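Local coordinates for protein histidine acid phosphatase (Bifidobacterium longum subsp. infantis, PDB 6RXD) that probably removes phosphate groups from inositol polyphosphates such as phytate, and from 2,3-bisphosphoglycerate, as a histidine acid phosphatase of the MINPP1 subfamily, at residues R114-Q117 and R118-L122; E148-E151 and K152-E156. All blocks are in the same frame, centred on the assembly; numbering follows the deposited sequence.

Both contacts are local, each joining neighbouring turns of one continuous stretch, so neither encloses a long loop. Going from the N terminus, interaction 1 comes first, where helix 102-118 ends and helix 120-129 begins at once with a kink at Asn-119. The chain then runs through strand 132-137 of the central mixed sheet and enters helix 141-157, which holds interaction 2. The two follow in series, without nesting or crossing, yet they meet in space with centres about 13 Å apart: Tyr-116 CA packs on Phe-154 CE1, and Ala-115 CB on Phe-150 CZ. Helix 102-118 is thereby tied to helix 141-157 beside the sheet.

Interaction 1 (R114-Q117 and R118-L122); sequences RAYQ and RNRSL
Tyr-116 and Arg-120, one turn apart, pass their side chains across each other at the break between helices 102-118 and 120-129. The ring and guanidinium planes stand 72° apart: CE2 of Tyr-116 lies over one guanidinium face, 3.8 Å from CZ of Arg-120, while Arg-120 CA sits over a face of the ring. CG of Tyr-116 is anti to the backbone N (chi1 168°), which swings the ring toward Arg-120. Tyrosine suits the place by supplying both a flat ring for Arg-120 and a hydroxyl that hydrogen-bonds to Asp-124 and Arg-161. An alanine here would probably leave Asp-124 and Arg-161 without their common hydroxyl partner and take away the ring lying over the Arg-120 guanidinium.

Arg-120 NE donates a hydrogen bond of 2.7 Å to a water in the guanidinium plane, which donates to Gln-117 O. Arg-118, bent at chi3 and long enough to reach Asp-449 as well, curls back so that a water bridges its NH1 to Arg-114 O, which also takes Arg-118 N at 2.9 Å. Asn-119 is the first residue to leave helical geometry, and its N-H bonds weakly to Ala-115 O and Tyr-116 O. Its ND2 hydrogen-bonds to OD1 of Asp-449, with which Arg-118 NH2 forms a salt bridge. Waters held by the arginines reach the carbonyls where the helical bonding weakens, and Asp-449 probably offsets the charge of Arg-118.

Interaction 2 (E148-E151 and K152-E156); sequences ENFE and KGFNE
Glu-151 and Asn-155 lie side by side, one turn apart on helix 141-157, pointing the same way with carboxylate and amide planes 38° apart. The side chain of Glu-151 can be followed outward. CB lies against the backbone, 3.2 Å from Lys-152 N. With CG anti to the backbone N (chi1 179°), the chain runs outward from the helix, and CG comes 3.6 Å from Asn-155 ND2, a contact of a methylene with an amide. The chain stays extended to the carboxylate, past Tyr-135 and Phe-181, which the side chain touches, and at the tip OE1 accepts from a water at 2.7 Å that itself accepts from Asn-155 ND2 at 3.0 Å. Glutamate suits the place because it is long enough to present a carboxylate here, and asparagine because its short amide can offer an N-H to the same water.

The turn beneath is regular: Asn-155 N donates to Glu-151 O, and Phe-154 N reaches Phe-150 O at 2.8 Å with an N-H...O angle of 163°. Phe-150 CE2 and Phe-154 CD1 meet obliquely at 4.2 Å on the buried side, where large apolar rings suit packing against strand 132-137. Phe-150 also meets Phe-397 edge-to-face, as Phe-154 does Phe-123. Gly-153, also buried, donates its N-H to Asn-149 O and adds no side chain to the helix surface there.

Glu-151 and Asp-180 have been seen to bind zinc in a structure of this protein, although no zinc sits between them in this chain. Their carboxylates nevertheless lie close, OE1 of Glu-151 near OD2 of Asp-180. Two acids so close would probably favour a cation, and the water link to Asn-155 probably helps to hold Glu-151 in place while this site is empty.

Interaction 1 (R114-Q117 and R118-L122)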
# COMPACT_ATOMS: atom_id res chain seq x y z
N ARG A 114 -5.75 -15.99 8.77
CA ARG A 114 -4.47 -16.69 8.80
C ARG A 114 -3.56 -16.20 9.93
O ARG A 114 -2.68 -16.94 10.38
CB ARG A 114 -3.77 -16.58 7.44
CG ARG A 114 -4.57 -17.22 6.31
CD ARG A 114 -3.81 -17.21 4.99
NE ARG A 114 -3.58 -15.85 4.50
CZ ARG A 114 -4.43 -15.18 3.72
NH1 ARG A 114 -5.57 -15.74 3.33
NH2 ARG A 114 -4.15 -13.95 3.33
N ALA A 115 -3.77 -14.97 10.39
CA ALA A 115 -3.02 -14.49 11.55
C ALA A 115 -3.39 -15.31 12.79
O ALA A 115 -2.51 -15.70 13.57
CB ALA A 115 -3.26 -12.99 11.79
N TYR A 116 -4.67 -15.59 12.98
CA TYR A 116 -5.04 -16.46 14.09
C TYR A 116 -4.47 -17.86 13.90
O TYR A 116 -3.90 -18.44 14.82
CB TYR A 116 -6.56 -16.55 14.29
CG TYR A 116 -6.90 -17.66 15.24
CD1 TYR A 116 -6.62 -17.55 16.60
CD2 TYR A 116 -7.46 -18.85 14.79
CE1 TYR A 116 -6.90 -18.59 17.49
CE2 TYR A 116 -7.75 -19.89 15.67
CZ TYR A 116 -7.46 -19.75 17.01
OH TYR A 116 -7.74 -20.78 17.88
N GLN A 117 -4.64 -18.39 12.69
CA GLN A 117 -4.28 -19.77 12.40
C GLN A 117 -2.80 -20.04 12.61
O GLN A 117 -2.42 -21.07 13.18
CB GLN A 117 -4.73 -20.15 10.99
CG GLN A 117 -6.24 -20.30 10.89
CD GLN A 117 -6.76 -20.42 9.47
OE1 GLN A 117 -6.03 -20.17 8.51
NE2 GLN A 117 -8.03 -20.78 9.33
N ARG A 118 -1.96 -19.10 12.18
CA ARG A 118 -0.51 -19.26 12.33
C ARG A 118 -0.09 -19.24 13.79
O ARG A 118 0.90 -19.89 14.17
CB ARG A 118 0.25 -18.17 11.56
CG ARG A 118 1.75 -18.44 11.49
CD ARG A 118 2.44 -17.41 10.61
NE ARG A 118 2.71 -16.16 11.32
CZ ARG A 118 2.03 -15.03 11.13
NH1 ARG A 118 1.02 -14.98 10.27
NH2 ARG A 118 2.36 -13.94 11.82
N ASN A 119 -0.82 -18.50 14.61
CA ASN A 119 -0.48 -18.37 16.01
C ASN A 119 -1.58 -18.88 16.90
O ASN A 119 -1.87 -18.30 17.94
CB ASN A 119 -0.14 -16.93 16.38
CG ASN A 119 1.31 -16.59 16.09
OD1 ASN A 119 2.22 -17.17 16.68
ND2 ASN A 119 1.52 -15.66 15.19
N ARG A 120 -2.17 -20.00 16.49
CA ARG A 120 -3.25 -20.62 17.24
C ARG A 120 -2.84 -20.89 18.69
O ARG A 120 -3.62 -20.62 19.62
CB ARG A 120 -3.68 -21.92 16.54
CG ARG A 120 -4.74 -22.70 17.29
CD ARG A 120 -5.10 -23.98 16.55
NE ARG A 120 -5.60 -23.71 15.21
CZ ARG A 120 -6.89 -23.53 14.91
NH1 ARG A 120 -7.81 -23.59 15.87
NH2 ARG A 120 -7.25 -23.28 13.66
N SER A 121 -1.63 -21.40 18.91
CA SER A 121 -1.20 -21.70 20.27
C SER A 121 -1.14 -20.43 21.13
O SER A 121 -1.66 -20.40 22.25
CB SER A 121 0.15 -22.40 20.28
OG SER A 121 0.51 -22.72 21.61
N LEU A 122 -0.53 -19.38 20.59
CA LEU A 122 -0.45 -18.10 21.28
C LEU A 122 -1.81 -17.57 21.70
O LEU A 122 -2.02 -17.16 22.84
CB LEU A 122 0.24 -17.05 20.39
CG LEU A 122 0.35 -15.64 20.97
CD1 LEU A 122 1.31 -15.60 22.15
CD2 LEU A 122 0.78 -14.63 19.90
O HOH W 1 -0.25 -17.12 8.61
O HOH W 2 -0.50 -14.30 14.17
O HOH W 3 -9.63 -21.59 12.14
O HOH W 4 -0.62 -22.44 14.61
O HOH W 5 -3.88 -23.51 13.20

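Interaction 2 (E148-E151 and K152-E156)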
# COMPACT_ATOMS: atom_id res chain seq x y z
N GLU A 148 -11.12 -3.51 10.31
CA GLU A 148 -12.38 -4.11 10.75
C GLU A 148 -12.61 -5.45 10.06
O GLU A 148 -13.11 -6.40 10.66
CB GLU A 148 -13.55 -3.15 10.50
CG GLU A 148 -13.47 -1.88 11.34
CD GLU A 148 -14.44 -0.81 10.89
OE1 GLU A 148 -15.29 -1.10 10.03
OE2 GLU A 148 -14.33 0.33 11.39
N ASN A 149 -12.22 -5.53 8.79
CA ASN A 149 -12.33 -6.80 8.09
C ASN A 149 -11.33 -7.85 8.58
O ASN A 149 -11.66 -9.03 8.66
CB ASN A 149 -12.21 -6.58 6.58
CG ASN A 149 -13.50 -6.02 5.99
OD1 ASN A 149 -14.48 -6.73 5.85
ND2 ASN A 149 -13.49 -4.73 5.65
N PHE A 150 -10.11 -7.41 8.89
CA PHE A 150 -9.12 -8.29 9.49
C PHE A 150 -9.69 -8.83 10.81
O PHE A 150 -9.59 -10.03 11.10
CB PHE A 150 -7.84 -7.48 9.75
CG PHE A 150 -6.73 -8.22 10.47
CD1 PHE A 150 -5.55 -8.55 9.82
CD2 PHE A 150 -6.85 -8.52 11.83
CE1 PHE A 150 -4.52 -9.21 10.50
CE2 PHE A 150 -5.82 -9.18 12.50
CZ PHE A 150 -4.66 -9.51 11.84
N GLU A 151 -10.27 -7.94 11.60
CA GLU A 151 -10.83 -8.31 12.89
C GLU A 151 -11.95 -9.35 12.74
O GLU A 151 -12.01 -10.32 13.48
CB GLU A 151 -11.32 -7.06 13.63
CG GLU A 151 -11.96 -7.35 14.99
CD GLU A 151 -12.38 -6.08 15.70
OE1 GLU A 151 -12.22 -6.03 16.93
OE2 GLU A 151 -12.88 -5.15 15.04
N LYS A 152 -12.82 -9.14 11.75
CA LYS A 152 -13.88 -10.10 11.46
C LYS A 152 -13.34 -11.47 11.08
O LYS A 152 -13.82 -12.49 11.56
CB LYS A 152 -14.76 -9.56 10.34
CG LYS A 152 -15.94 -10.43 9.99
CD LYS A 152 -16.83 -9.72 8.99
CE LYS A 152 -16.97 -8.24 9.36
NZ LYS A 152 -17.91 -7.51 8.47
N GLY A 153 -12.33 -11.49 10.20
CA GLY A 153 -11.71 -12.73 9.80
C GLY A 153 -11.02 -13.44 10.95
O GLY A 153 -11.13 -14.65 11.09
N PHE A 154 -10.30 -12.67 11.76
CA PHE A 154 -9.61 -13.22 12.92
C PHE A 154 -10.62 -13.85 13.87
O PHE A 154 -10.41 -14.96 14.38
CB PHE A 154 -8.84 -12.09 13.63
CG PHE A 154 -7.98 -12.56 14.77
CD1 PHE A 154 -6.61 -12.75 14.59
CD2 PHE A 154 -8.52 -12.76 16.04
CE1 PHE A 154 -5.81 -13.15 15.64
CE2 PHE A 154 -7.72 -13.17 17.10
CZ PHE A 154 -6.36 -13.37 16.89
N ASN A 155 -11.71 -13.14 14.13
CA ASN A 155 -12.72 -13.64 15.06
C ASN A 155 -13.48 -14.86 14.54
O ASN A 155 -13.82 -15.75 15.32
CB ASN A 155 -13.70 -12.53 15.44
CG ASN A 155 -13.09 -11.50 16.36
OD1 ASN A 155 -12.14 -11.79 17.09
ND2 ASN A 155 -13.64 -10.29 16.35
N GLU A 156 -13.74 -14.91 13.23
CA GLU A 156 -14.39 -16.07 12.64
C GLU A 156 -13.48 -17.29 12.78
O GLU A 156 -13.94 -18.38 13.14
CB GLU A 156 -14.75 -15.82 11.17
CG GLU A 156 -15.82 -16.75 10.60
CD GLU A 156 -15.28 -18.09 10.14
OE1 GLU A 156 -14.05 -18.25 10.05
OE2 GLU A 156 -16.10 -19.00 9.87
O HOH W 6 -12.83 -8.26 18.40